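Local coordinates for sulfur oxygenase/reductase (Halothiobacillus neapolitanus, PDB 6QPA), which probably oxidises and disproportionates elemental sulfur with dioxygen at a mononuclear non-haem iron site, as a subunit of a 24-chain assembly, at residues Asp125-Met130 against Gly192-Met197; Arg158-Gly163 against Leu254-Trp259; Gln211-Gly216 against Glu230-Tyr235. All coordinates share one frame; numbering follows the deposited sequence.

Contact 1: Asp125-Met130 against Gly192-Met197; sequences DLPQIM and GMVGWM
One face of the Trp196 indole is occupied by Asp125: its CB sits over the five-membered ring, 3.9 Å from the centroid and 29° off the normal, a CH-pi contact, while its backbone N lies over the same ring system. At the indole edge, in the ring plane, a water accepts from Trp196 NE1 at 2.9 Å and donates to Asp125 OD2 at 2.7 Å. With CG anti to the backbone N (chi1 -177°), OD2 reaches this water and a salt bridge with Lys187 of helix 172-189. The backbones of Asp125 and Trp196 form an antiparallel hydrogen-bonded pair: Asp125 N donates to Trp196 O at 2.9 Å and Trp196 N to Asp125 O at 3.0 Å.

Contact continues through Leu126 and Pro127; from Gln128 on, the chain leaves 192-197. Leu126 CD1 meets Met197 SD at 3.9 Å, the thioether chain bending at its last torsion, and Pro127 CG touches Val194 CG1 at the same separation, the side chains crossing at about a right angle. Gly195 CA packs 3.2 Å from Asp125 O. Opposite Glu258 of strand 251-259, strand 193-204 places two residues, Val194 and Gly195, where a regular strand has one: a classic beta bulge, set where strand 110-125 leaves the antiparallel sheet.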
ATOM      1  N   ASP A 125       1.301 -59.491  26.158  1.00 34.73           N
ATOM      2  CA  ASP A 125       0.579 -59.974  24.987  1.00 36.25           C
ATOM      3  C   ASP A 125       0.867 -58.932  23.905  1.00 39.46           C
ATOM      4  O   ASP A 125       0.057 -58.031  23.645  1.00 36.56           O
ATOM      5  CB  ASP A 125      -0.915 -60.145  25.250  1.00 31.30           C
ATOM      6  CG  ASP A 125      -1.652 -60.723  24.053  1.00 36.05           C
ATOM      7  OD1 ASP A 125      -1.010 -61.019  23.023  1.00 39.64           O
ATOM      8  OD2 ASP A 125      -2.886 -60.842  24.126  1.00 47.68           O
ATOM      9  N   LEU A 126       2.059 -59.027  23.321  1.00 30.47           N
ATOM     10  CA  LEU A 126       2.568 -58.058  22.357  1.00 31.64           C
ATOM     11  C   LEU A 126       2.742 -58.742  21.014  1.00 34.73           C
ATOM     12  O   LEU A 126       3.545 -59.681  20.913  1.00 38.96           O
ATOM     13  CB  LEU A 126       3.906 -57.490  22.791  1.00 29.73           C
ATOM     14  CG  LEU A 126       3.992 -56.191  23.569  1.00 52.56           C
ATOM     15  CD1 LEU A 126       5.467 -55.763  23.623  1.00 41.73           C
ATOM     16  CD2 LEU A 126       3.116 -55.110  22.940  1.00 29.25           C
ATOM     17  N   PRO A 127       2.063 -58.301  19.963  1.00 32.77           N
ATOM     18  CA  PRO A 127       2.270 -58.895  18.637  1.00 33.02           C
ATOM     19  C   PRO A 127       3.567 -58.416  17.992  1.00 31.67           C
ATOM     20  O   PRO A 127       4.133 -57.381  18.355  1.00 34.13           O
ATOM     21  CB  PRO A 127       1.069 -58.394  17.824  1.00 31.18           C
ATOM     22  CG  PRO A 127       0.598 -57.152  18.522  1.00 32.23           C
ATOM     23  CD  PRO A 127       1.172 -57.129  19.937  1.00 30.51           C
ATOM     24  N   GLN A 128       4.010 -59.182  16.991  1.00 32.83           N
ATOM     25  CA  GLN A 128       5.108 -58.756  16.120  1.00 43.28           C
ATOM     26  C   GLN A 128       4.715 -57.518  15.319  1.00 41.29           C
ATOM     27  O   GLN A 128       3.562 -57.353  14.907  1.00 34.74           O
ATOM     28  CB  GLN A 128       5.511 -59.890  15.161  1.00 48.54           C
ATOM     29  CG  GLN A 128       6.062 -61.134  15.865  1.00 75.26           C
ATOM     30  CD  GLN A 128       6.408 -62.279  14.901  1.00 86.05           C
ATOM     31  OE1 GLN A 128       6.268 -62.152  13.684  1.00 91.72           O
ATOM     32  NE2 GLN A 128       6.796 -63.423  15.462  1.00 85.47           N
ATOM     33  N   ILE A 129       5.683 -56.641  15.074  1.00 27.01           N
ATOM     34  CA  ILE A 129       5.343 -55.474  14.269  1.00 32.00           C
ATOM     35  C   ILE A 129       5.406 -55.842  12.789  1.00 34.46           C
ATOM     36  O   ILE A 129       6.082 -56.790  12.380  1.00 27.56           O
ATOM     37  CB  ILE A 129       6.227 -54.254  14.594  1.00 37.95           C
ATOM     38  CG1 ILE A 129       7.689 -54.520  14.287  1.00 33.38           C
ATOM     39  CG2 ILE A 129       6.047 -53.845  16.071  1.00 36.58           C
ATOM     40  CD1 ILE A 129       8.534 -53.260  14.462  1.00 36.12           C
ATOM     41  N   MET A 130       4.632 -55.133  11.978  1.00 30.35           N
ATOM     42  CA  MET A 130       4.546 -55.436  10.553  1.00 32.58           C
ATOM     43  C   MET A 130       4.064 -54.191   9.835  1.00 32.57           C
ATOM     44  O   MET A 130       3.839 -53.142  10.443  1.00 33.56           O
ATOM     45  CB  MET A 130       3.608 -56.613  10.276  1.00 25.26           C
ATOM     46  CG  MET A 130       2.176 -56.348  10.764  1.00 31.41           C
ATOM     47  SD  MET A 130       1.030 -57.729  10.485  1.00 36.85           S
ATOM     48  CE  MET A 130       1.458 -58.815  11.834  1.00 46.26           C
ATOM     49  N   GLY A 192      -9.282 -51.304  18.780  1.00 26.70           N
ATOM     50  CA  GLY A 192      -7.991 -50.697  18.516  1.00 33.38           C
ATOM     51  C   GLY A 192      -6.897 -51.054  19.490  1.00 38.69           C
ATOM     52  O   GLY A 192      -5.819 -50.451  19.428  1.00 30.83           O
ATOM     53  N   MET A 193      -7.146 -52.004  20.394  1.00 33.69           N
ATOM     54  CA  MET A 193      -6.150 -52.443  21.373  1.00 27.35           C
ATOM     55  C   MET A 193      -5.171 -53.399  20.707  1.00 24.60           C
ATOM     56  O   MET A 193      -5.519 -54.541  20.413  1.00 32.98           O
ATOM     57  CB  MET A 193      -6.864 -53.133  22.529  1.00 30.98           C
ATOM     58  CG  MET A 193      -6.344 -52.800  23.888  1.00 43.25           C
ATOM     59  SD  MET A 193      -4.911 -53.792  24.222  1.00 48.83           S
ATOM     60  CE  MET A 193      -4.977 -53.787  26.030  1.00 43.05           C
ATOM     61  N   VAL A 194      -3.931 -52.963  20.534  1.00 30.10           N
ATOM     62  CA  VAL A 194      -2.965 -53.743  19.771  1.00 30.55           C
ATOM     63  C   VAL A 194      -2.208 -54.729  20.652  1.00 32.14           C
ATOM     64  O   VAL A 194      -2.003 -55.886  20.269  1.00 32.51           O
ATOM     65  CB  VAL A 194      -2.004 -52.785  19.044  1.00 29.99           C
ATOM     66  CG1 VAL A 194      -0.853 -53.578  18.448  1.00 24.36           C
ATOM     67  CG2 VAL A 194      -2.767 -52.010  17.962  1.00 24.28           C
ATOM     68  N   GLY A 195      -1.803 -54.315  21.845  1.00 27.44           N
ATOM     69  CA  GLY A 195      -1.040 -55.214  22.695  1.00 29.29           C
ATOM     70  C   GLY A 195      -0.656 -54.544  23.993  1.00 25.20           C
ATOM     71  O   GLY A 195      -0.938 -53.368  24.218  1.00 31.30           O
ATOM     72  N   TRP A 196      -0.008 -55.316  24.865  1.00 30.93           N
ATOM     73  CA  TRP A 196       0.344 -54.757  26.158  1.00 28.77           C
ATOM     74  C   TRP A 196       1.496 -55.530  26.782  1.00 27.15           C
ATOM     75  O   TRP A 196       1.796 -56.668  26.414  1.00 25.95           O
ATOM     76  CB  TRP A 196      -0.862 -54.736  27.107  1.00 26.24           C
ATOM     77  CG  TRP A 196      -1.473 -56.087  27.354  1.00 28.16           C
ATOM     78  CD1 TRP A 196      -2.545 -56.644  26.708  1.00 27.36           C
ATOM     79  CD2 TRP A 196      -1.040 -57.055  28.324  1.00 27.24           C
ATOM     80  NE1 TRP A 196      -2.814 -57.899  27.226  1.00 28.96           N
ATOM     81  CE2 TRP A 196      -1.906 -58.168  28.221  1.00 30.20           C
ATOM     82  CE3 TRP A 196      -0.019 -57.074  29.285  1.00 29.07           C
ATOM     83  CZ2 TRP A 196      -1.771 -59.299  29.036  1.00 35.25           C
ATOM     84  CZ3 TRP A 196       0.122 -58.209  30.093  1.00 34.99           C
ATOM     85  CH2 TRP A 196      -0.754 -59.305  29.964  1.00 30.82           C
ATOM     86  N   MET A 197       2.071 -54.918  27.808  1.00 26.30           N
ATOM     87  CA  MET A 197       3.199 -55.484  28.534  1.00 28.09           C
ATOM     88  C   MET A 197       3.224 -54.851  29.919  1.00 28.72           C
ATOM     89  O   MET A 197       2.993 -53.646  30.053  1.00 31.83           O
ATOM     90  CB  MET A 197       4.500 -55.223  27.744  1.00 32.84           C
ATOM     91  CG  MET A 197       5.799 -55.575  28.374  1.00 42.88           C
ATOM     92  SD  MET A 197       7.137 -55.506  27.131  1.00 42.54           S
ATOM     93  CE  MET A 197       7.116 -53.767  26.668  1.00 32.45           C
TER
HETATM   94  O   HOH W   1      -4.314 -60.258  26.371  1.00 30.79           O

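Contact 2: Arg158-Gly163 against Leu254-Trp259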
ATOM      1  N   ARG A 158       1.842 -46.323  15.018  1.00 34.23           N
ATOM      2  CA  ARG A 158       0.795 -46.573  16.004  1.00 33.05           C
ATOM      3  C   ARG A 158       1.149 -45.774  17.248  1.00 33.01           C
ATOM      4  O   ARG A 158       2.128 -45.027  17.270  1.00 32.21           O
ATOM      5  CB  ARG A 158       0.626 -48.074  16.289  1.00 29.75           C
ATOM      6  CG  ARG A 158       1.789 -48.724  17.048  1.00 27.47           C
ATOM      7  CD  ARG A 158       1.836 -50.230  16.884  1.00 28.49           C
ATOM      8  NE  ARG A 158       2.902 -50.793  17.722  1.00 29.67           N
ATOM      9  CZ  ARG A 158       4.197 -50.752  17.408  1.00 34.74           C
ATOM     10  NH1 ARG A 158       4.597 -50.214  16.248  1.00 29.95           N
ATOM     11  NH2 ARG A 158       5.094 -51.261  18.247  1.00 31.90           N
ATOM     12  N   THR A 159       0.337 -45.924  18.284  1.00 27.34           N
ATOM     13  CA  THR A 159       0.499 -45.162  19.508  1.00 30.12           C
ATOM     14  C   THR A 159       0.948 -46.101  20.620  1.00 31.35           C
ATOM     15  O   THR A 159       0.431 -47.218  20.752  1.00 28.71           O
ATOM     16  CB  THR A 159      -0.809 -44.457  19.878  1.00 30.15           C
ATOM     17  OG1 THR A 159      -1.095 -43.474  18.889  1.00 36.05           O
ATOM     18  CG2 THR A 159      -0.703 -43.778  21.274  1.00 29.63           C
ATOM     19  N   VAL A 160       1.946 -45.676  21.382  1.00 27.18           N
ATOM     20  CA  VAL A 160       2.365 -46.403  22.573  1.00 31.51           C
ATOM     21  C   VAL A 160       2.050 -45.537  23.778  1.00 34.66           C
ATOM     22  O   VAL A 160       2.397 -44.348  23.821  1.00 32.96           O
ATOM     23  CB  VAL A 160       3.849 -46.811  22.525  1.00 33.99           C
ATOM     24  CG1 VAL A 160       4.276 -47.456  23.862  1.00 28.41           C
ATOM     25  CG2 VAL A 160       4.080 -47.795  21.373  1.00 27.90           C
ATOM     26  N   VAL A 161       1.371 -46.128  24.743  1.00 30.39           N
ATOM     27  CA  VAL A 161       1.006 -45.461  25.977  1.00 30.43           C
ATOM     28  C   VAL A 161       1.719 -46.167  27.122  1.00 29.94           C
ATOM     29  O   VAL A 161       1.809 -47.400  27.127  1.00 30.57           O
ATOM     30  CB  VAL A 161      -0.527 -45.502  26.123  1.00 34.27           C
ATOM     31  CG1 VAL A 161      -0.917 -45.455  27.524  1.00 42.04           C
ATOM     32  CG2 VAL A 161      -1.153 -44.353  25.319  1.00 27.82           C
ATOM     33  N   ILE A 162       2.258 -45.400  28.069  1.00 26.60           N
ATOM     34  CA  ILE A 162       2.930 -45.975  29.238  1.00 30.57           C
ATOM     35  C   ILE A 162       2.262 -45.440  30.500  1.00 30.45           C
ATOM     36  O   ILE A 162       2.248 -44.222  30.732  1.00 32.29           O
ATOM     37  CB  ILE A 162       4.432 -45.664  29.260  1.00 33.32           C
ATOM     38  CG1 ILE A 162       5.103 -46.172  27.974  1.00 33.32           C
ATOM     39  CG2 ILE A 162       5.073 -46.319  30.504  1.00 26.39           C
ATOM     40  CD1 ILE A 162       6.604 -45.863  27.908  1.00 35.31           C
ATOM     41  N   GLY A 163       1.708 -46.345  31.303  1.00 29.19           N
ATOM     42  CA  GLY A 163       1.082 -45.990  32.559  1.00 26.82           C
ATOM     43  C   GLY A 163       2.021 -46.208  33.732  1.00 27.41           C
ATOM     44  O   GLY A 163       2.468 -47.326  33.981  1.00 27.17           O
ATOM     45  N   LEU A 254       5.600 -50.055  35.007  1.00 29.72           N
ATOM     46  CA  LEU A 254       5.205 -49.367  33.785  1.00 24.24           C
ATOM     47  C   LEU A 254       4.295 -50.282  32.989  1.00 33.74           C
ATOM     48  O   LEU A 254       4.693 -51.397  32.634  1.00 33.24           O
ATOM     49  CB  LEU A 254       6.410 -48.981  32.941  1.00 22.87           C
ATOM     50  CG  LEU A 254       7.317 -48.004  33.661  1.00 25.94           C
ATOM     51  CD1 LEU A 254       8.441 -47.549  32.724  1.00 23.09           C
ATOM     52  CD2 LEU A 254       6.472 -46.829  34.118  1.00 21.96           C
ATOM     53  N   VAL A 255       3.088 -49.809  32.700  1.00 31.45           N
ATOM     54  CA  VAL A 255       2.130 -50.576  31.920  1.00 32.21           C
ATOM     55  C   VAL A 255       2.178 -50.057  30.485  1.00 26.71           C
ATOM     56  O   VAL A 255       1.710 -48.953  30.192  1.00 27.72           O
ATOM     57  CB  VAL A 255       0.725 -50.487  32.527  1.00 31.47           C
ATOM     58  CG1 VAL A 255      -0.295 -51.170  31.609  1.00 28.28           C
ATOM     59  CG2 VAL A 255       0.730 -51.124  33.932  1.00 27.78           C
ATOM     60  N   HIS A 256       2.721 -50.871  29.585  1.00 30.53           N
ATOM     61  CA  HIS A 256       2.951 -50.498  28.189  1.00 29.08           C
ATOM     62  C   HIS A 256       1.772 -51.007  27.363  1.00 28.26           C
ATOM     63  O   HIS A 256       1.505 -52.209  27.353  1.00 29.81           O
ATOM     64  CB  HIS A 256       4.284 -51.099  27.738  1.00 24.19           C
ATOM     65  CG  HIS A 256       4.560 -51.029  26.264  1.00 30.71           C
ATOM     66  ND1 HIS A 256       5.671 -50.394  25.753  1.00 30.17           N
ATOM     67  CD2 HIS A 256       3.938 -51.600  25.205  1.00 30.52           C
ATOM     68  CE1 HIS A 256       5.697 -50.536  24.441  1.00 27.71           C
ATOM     69  NE2 HIS A 256       4.660 -51.272  24.084  1.00 33.59           N
ATOM     70  N   ILE A 257       1.027 -50.096  26.734  1.00 29.21           N
ATOM     71  CA  ILE A 257      -0.136 -50.476  25.930  1.00 29.24           C
ATOM     72  C   ILE A 257      -0.029 -49.846  24.551  1.00 30.62           C
ATOM     73  O   ILE A 257       0.142 -48.628  24.424  1.00 27.69           O
ATOM     74  CB  ILE A 257      -1.465 -50.064  26.586  1.00 26.13           C
ATOM     75  CG1 ILE A 257      -1.457 -50.390  28.087  1.00 33.34           C
ATOM     76  CG2 ILE A 257      -2.613 -50.779  25.881  1.00 28.47           C
ATOM     77  CD1 ILE A 257      -2.660 -49.871  28.821  1.00 33.68           C
ATOM     78  N   GLU A 258      -0.201 -50.665  23.522  1.00 28.01           N
ATOM     79  CA  GLU A 258      -0.156 -50.202  22.149  1.00 26.91           C
ATOM     80  C   GLU A 258      -1.568 -50.121  21.598  1.00 31.16           C
ATOM     81  O   GLU A 258      -2.422 -50.967  21.898  1.00 28.70           O
ATOM     82  CB  GLU A 258       0.718 -51.117  21.287  1.00 26.82           C
ATOM     83  CG  GLU A 258       2.073 -51.289  21.917  1.00 33.11           C
ATOM     84  CD  GLU A 258       3.142 -51.871  21.011  1.00 33.20           C
ATOM     85  OE1 GLU A 258       4.309 -51.796  21.428  1.00 33.69           O
ATOM     86  OE2 GLU A 258       2.847 -52.392  19.912  1.00 32.06           O
ATOM     87  N   TRP A 259      -1.809 -49.063  20.829  1.00 29.34           N
ATOM     88  CA  TRP A 259      -3.122 -48.741  20.298  1.00 30.66           C
ATOM     89  C   TRP A 259      -2.978 -48.324  18.844  1.00 30.00           C
ATOM     90  O   TRP A 259      -1.928 -47.827  18.423  1.00 29.89           O
ATOM     91  CB  TRP A 259      -3.783 -47.600  21.082  1.00 21.98           C
ATOM     92  CG  TRP A 259      -4.027 -47.883  22.528  1.00 36.24           C
ATOM     93  CD1 TRP A 259      -3.191 -47.608  23.570  1.00 36.42           C
ATOM     94  CD2 TRP A 259      -5.198 -48.478  23.102  1.00 32.52           C
ATOM     95  NE1 TRP A 259      -3.763 -47.991  24.756  1.00 36.99           N
ATOM     96  CE2 TRP A 259      -4.998 -48.531  24.500  1.00 40.41           C
ATOM     97  CE3 TRP A 259      -6.384 -48.988  22.572  1.00 28.39           C
ATOM     98  CZ2 TRP A 259      -5.954 -49.074  25.384  1.00 35.05           C
ATOM     99  CZ3 TRP A 259      -7.347 -49.520  23.460  1.00 32.13           C
ATOM    100  CH2 TRP A 259      -7.120 -49.548  24.847  1.00 28.27           C
TER
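Arg158 and Glu258 form the ionic part of this contact. Arg158 NE donates to Glu258 OE2 at 2.7 Å, within the guanidinium plane but from above the carboxylate plane, and the two planes are 53° apart; NH2 adds weak bonds to both carboxylate oxygens. Arg158 CG sits between the backbone N and the carbonyl carbon (chi1 70°), and the chain runs extended from CG to NE and so reaches the Glu258 carboxylate, the two side chains crossing obliquely. Further charge surrounds the pair, since Glu258 OE1 forms a salt bridge with Arg309 and Arg158 NH2 one with Glu304.

A second polar link lies within 254-259: His256 NE2 donates to Glu258 OE1 at 2.7 Å, almost in the imidazole plane and on the anti lone pair of that oxygen. With ND1 bonded to Tyr79 OH, both ring nitrogens are engaged, which should fix the rotation of the ring.

Apolar contacts flank the polar ones. Val160 CG1 sits over one face of His256, 3.8 Å from the ring centroid, a CH-pi contact, and Val160 CG2 lies beside the Glu258 chain. Ile162 CG2 meets Leu254 CB at 3.8 Å. On the other sheet face, Val161 CG2 approaches Trp259 CD1 at 4.2 Å; Trp259 NE1 is buried without a partner in the model.

The backbone bonds are regular: Thr159-Trp259, Val161-Ile257 and Gly163-Val255 are hydrogen-bonded pairs, and the N-to-C directions of the two short strand segments lie 160° apart, close to antiparallel. Strand 290-305 flanks 159-167 and strand 193-204 flanks 251-259, so both strands are interior to the sheet. Helices 262-269 and 172-189 pack on the face bearing Val161, Ile257 and Trp259.

Contact 3: Gln211-Gly216 against Glu230-Tyr235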
ATOM      1  N   GLN A 211      25.647 -41.594  35.735  1.00 35.97           N
ATOM      2  CA  GLN A 211      25.934 -41.376  37.154  1.00 36.99           C
ATOM      3  C   GLN A 211      27.328 -41.932  37.431  1.00 35.16           C
ATOM      4  O   GLN A 211      27.483 -43.083  37.828  1.00 35.50           O
ATOM      5  CB  GLN A 211      24.869 -42.030  38.035  1.00 32.16           C
ATOM      6  CG  GLN A 211      23.495 -41.369  37.931  1.00 37.29           C
ATOM      7  CD  GLN A 211      23.420 -39.956  38.538  1.00 42.61           C
ATOM      8  OE1 GLN A 211      22.448 -39.237  38.312  1.00 38.54           O
ATOM      9  NE2 GLN A 211      24.427 -39.567  39.321  1.00 40.45           N
ATOM     10  N   LEU A 212      28.351 -41.102  37.203  1.00 32.77           N
ATOM     11  CA  LEU A 212      29.738 -41.527  37.354  1.00 37.44           C
ATOM     12  C   LEU A 212      30.243 -41.263  38.776  1.00 43.59           C
ATOM     13  O   LEU A 212      29.541 -40.701  39.621  1.00 42.23           O
ATOM     14  CB  LEU A 212      30.624 -40.838  36.318  1.00 32.63           C
ATOM     15  CG  LEU A 212      30.156 -40.969  34.865  1.00 37.58           C
ATOM     16  CD1 LEU A 212      31.105 -40.256  33.915  1.00 33.34           C
ATOM     17  CD2 LEU A 212      30.066 -42.424  34.505  1.00 39.04           C
ATOM     18  N   ASP A 213      31.478 -41.715  39.057  1.00 38.20           N
ATOM     19  CA  ASP A 213      32.171 -41.321  40.272  1.00 34.51           C
ATOM     20  C   ASP A 213      32.439 -39.813  40.212  1.00 37.05           C
ATOM     21  O   ASP A 213      32.334 -39.204  39.139  1.00 34.11           O
ATOM     22  CB  ASP A 213      33.482 -42.100  40.400  1.00 38.16           C
ATOM     23  CG  ASP A 213      34.491 -41.666  39.374  1.00 46.78           C
ATOM     24  OD1 ASP A 213      34.186 -41.794  38.176  1.00 58.82           O
ATOM     25  OD2 ASP A 213      35.572 -41.182  39.759  1.00 60.32           O
ATOM     26  N   PRO A 214      32.785 -39.184  41.349  1.00 38.66           N
ATOM     27  CA  PRO A 214      32.937 -37.716  41.337  1.00 35.41           C
ATOM     28  C   PRO A 214      33.978 -37.209  40.353  1.00 45.40           C
ATOM     29  O   PRO A 214      33.746 -36.186  39.690  1.00 41.63           O
ATOM     30  CB  PRO A 214      33.327 -37.397  42.789  1.00 36.08           C
ATOM     31  CG  PRO A 214      32.726 -38.486  43.576  1.00 35.56           C
ATOM     32  CD  PRO A 214      32.886 -39.723  42.717  1.00 34.77           C
ATOM     33  N   GLU A 215      35.132 -37.876  40.248  1.00 39.86           N
ATOM     34  CA  GLU A 215      36.139 -37.403  39.302  1.00 49.42           C
ATOM     35  C   GLU A 215      35.654 -37.545  37.867  1.00 45.25           C
ATOM     36  O   GLU A 215      35.888 -36.658  37.041  1.00 37.45           O
ATOM     37  CB  GLU A 215      37.463 -38.143  39.502  1.00 55.50           C
ATOM     38  CG  GLU A 215      38.268 -37.665  40.705  1.00 70.73           C
ATOM     39  CD  GLU A 215      38.697 -36.200  40.568  1.00 83.67           C
ATOM     40  OE1 GLU A 215      38.897 -35.734  39.421  1.00 88.15           O
ATOM     41  OE2 GLU A 215      38.828 -35.513  41.606  1.00 88.34           O
ATOM     42  N   GLY A 216      34.966 -38.648  37.567  1.00 43.40           N
ATOM     43  CA  GLY A 216      34.368 -38.819  36.253  1.00 51.02           C
ATOM     44  C   GLY A 216      33.328 -37.766  35.923  1.00 46.31           C
ATOM     45  O   GLY A 216      33.185 -37.361  34.765  1.00 45.70           O
ATOM     46  N   GLU A 230      37.250 -41.948  32.668  1.00 43.25           N
ATOM     47  CA  GLU A 230      37.398 -43.382  32.897  1.00 46.86           C
ATOM     48  C   GLU A 230      36.062 -44.018  33.275  1.00 42.92           C
ATOM     49  O   GLU A 230      35.229 -43.409  33.950  1.00 41.51           O
ATOM     50  CB  GLU A 230      38.430 -43.646  33.997  1.00 50.79           C
ATOM     51  CG  GLU A 230      39.850 -43.273  33.623  1.00 60.94           C
ATOM     52  CD  GLU A 230      40.309 -43.967  32.349  1.00 67.45           C
ATOM     53  OE1 GLU A 230      40.506 -43.273  31.328  1.00 70.98           O
ATOM     54  OE2 GLU A 230      40.441 -45.212  32.360  1.00 72.53           O
ATOM     55  N   TYR A 231      35.858 -45.251  32.826  1.00 40.78           N
ATOM     56  CA  TYR A 231      34.692 -46.025  33.224  1.00 39.51           C
ATOM     57  C   TYR A 231      34.739 -46.268  34.732  1.00 43.82           C
ATOM     58  O   TYR A 231      35.573 -47.040  35.216  1.00 43.34           O
ATOM     59  CB  TYR A 231      34.662 -47.332  32.425  1.00 35.51           C
ATOM     60  CG  TYR A 231      33.528 -48.272  32.743  1.00 36.79           C
ATOM     61  CD1 TYR A 231      33.641 -49.205  33.767  1.00 28.87           C
ATOM     62  CD2 TYR A 231      32.329 -48.229  32.014  1.00 38.56           C
ATOM     63  CE1 TYR A 231      32.577 -50.083  34.068  1.00 34.07           C
ATOM     64  CE2 TYR A 231      31.284 -49.097  32.298  1.00 32.69           C
ATOM     65  CZ  TYR A 231      31.415 -50.021  33.336  1.00 35.41           C
ATOM     66  OH  TYR A 231      30.381 -50.880  33.629  1.00 36.41           O
ATOM     67  N   ASN A 232      33.856 -45.612  35.481  1.00 39.30           N
ATOM     68  CA  ASN A 232      33.848 -45.744  36.931  1.00 36.81           C
ATOM     69  C   ASN A 232      32.575 -45.113  37.478  1.00 43.72           C
ATOM     70  O   ASN A 232      31.992 -44.221  36.853  1.00 39.40           O
ATOM     71  CB  ASN A 232      35.094 -45.115  37.557  1.00 36.01           C
ATOM     72  CG  ASN A 232      35.379 -45.650  38.978  1.00 36.92           C
ATOM     73  OD1 ASN A 232      34.783 -46.616  39.425  1.00 42.27           O
ATOM     74  ND2 ASN A 232      36.297 -45.014  39.667  1.00 44.02           N
ATOM     75  N   THR A 233      32.113 -45.633  38.616  1.00 38.70           N
ATOM     76  CA  THR A 233      30.873 -45.166  39.232  1.00 43.14           C
ATOM     77  C   THR A 233      31.058 -45.165  40.744  1.00 39.16           C
ATOM     78  O   THR A 233      32.084 -45.612  41.257  1.00 36.62           O
ATOM     79  CB  THR A 233      29.667 -46.050  38.861  1.00 37.49           C
ATOM     80  OG1 THR A 233      29.831 -47.338  39.457  1.00 36.98           O
ATOM     81  CG2 THR A 233      29.508 -46.223  37.354  1.00 33.04           C
ATOM     82  N   ASN A 234      30.039 -44.696  41.470  1.00 38.83           N
ATOM     83  CA  ASN A 234      30.070 -44.836  42.922  1.00 34.87           C
ATOM     84  C   ASN A 234      29.943 -46.293  43.355  1.00 39.85           C
ATOM     85  O   ASN A 234      30.054 -46.589  44.544  1.00 39.54           O
ATOM     86  CB  ASN A 234      28.969 -43.976  43.563  1.00 34.02           C
ATOM     87  CG  ASN A 234      29.293 -42.481  43.531  1.00 34.68           C
ATOM     88  OD1 ASN A 234      30.462 -42.092  43.455  1.00 33.76           O
ATOM     89  ND2 ASN A 234      28.257 -41.639  43.570  1.00 28.31           N
ATOM     90  N   TYR A 235      29.727 -47.205  42.410  1.00 38.77           N
ATOM     91  CA  TYR A 235      29.712 -48.639  42.662  1.00 40.02           C
ATOM     92  C   TYR A 235      30.951 -49.339  42.106  1.00 42.21           C
ATOM     93  O   TYR A 235      30.922 -50.553  41.874  1.00 46.92           O
ATOM     94  CB  TYR A 235      28.430 -49.228  42.070  1.00 32.02           C
ATOM     95  CG  TYR A 235      27.189 -48.789  42.812  1.00 37.91           C
ATOM     96  CD1 TYR A 235      26.799 -49.416  44.013  1.00 40.76           C
ATOM     97  CD2 TYR A 235      26.457 -47.693  42.375  1.00 34.89           C
ATOM     98  CE1 TYR A 235      25.660 -48.991  44.710  1.00 36.00           C
ATOM     99  CE2 TYR A 235      25.336 -47.255  43.057  1.00 39.27           C
ATOM    100  CZ  TYR A 235      24.940 -47.901  44.217  1.00 42.57           C
ATOM    101  OH  TYR A 235      23.827 -47.435  44.864  1.00 35.57           O
TER
HETATM  102  O   HOH W   2      27.767 -43.913  40.303  1.00 34.31           O
HETATM  103  O   HOH W   3      35.965 -41.973  36.328  1.00 44.67           O
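Asp213 CG lies between its backbone N and carbonyl carbon (chi1 70°), and Asn232 CG is anti to its own N (chi1 -160°); these settings bring the two side chains together at about a right angle. Asp213 OD1 packs 3.5 Å from Asn232 CB, with carboxylate and amide planes 33° apart. The same aspartate occupies the N-cap of helix 214-220, where both carboxylate oxygens accept weakly from Gly216 N.

Direct polar contact between the segments is slight: Asp213 N reaches Asn232 O in a weak 3.4 Å bond. Leu212 CD2 packs against Asn232 O at 3.5 Å, a van der Waals contact. Two waters provide further links. One donates to Gln211 O at 2.6 Å and accepts from Asn234 N; the other donates to Asp213 OD1, also at 2.6 Å, and to Glu230 O.

Asn234 OD1 rests against Pro214 CD at 3.5 Å, while its ND2 bonds to the carbonyl oxygens of Leu287 and Leu290 of a neighbouring subunit. Thr233 OG1 accepts from Tyr235 N at 3.0 Å, an ST turn, and also hydrogen-bonds to Gly236 O.

Weak direct bonding is consistent with waters supplying much of the polar linkage between the segments. The capping carboxylate, facing a helix start and a donating water, would tend to have its negative charge stabilised.

Contacts 1 and 2, centres about 9 Å apart, meet in one antiparallel sheet, which 125-130 joins through Asp125; their segments alternate along the chain. Met197 N to His256 O and Val194 N to Glu258 O, both 2.8 Å, are probable bonds between strands 193-204 and 251-259. Contact 3, nested in the loop contact 2 closes, is remote: its nearest atoms lie about 23 Å from contact 1 and about 17 Å from contact 2. It lies beyond the first shell of the iron: the Leu212 side chain is about 9 Å from that of His92 and about 12 Å from the iron, and the Gln211 side chain about 9 Å from that of Glu116.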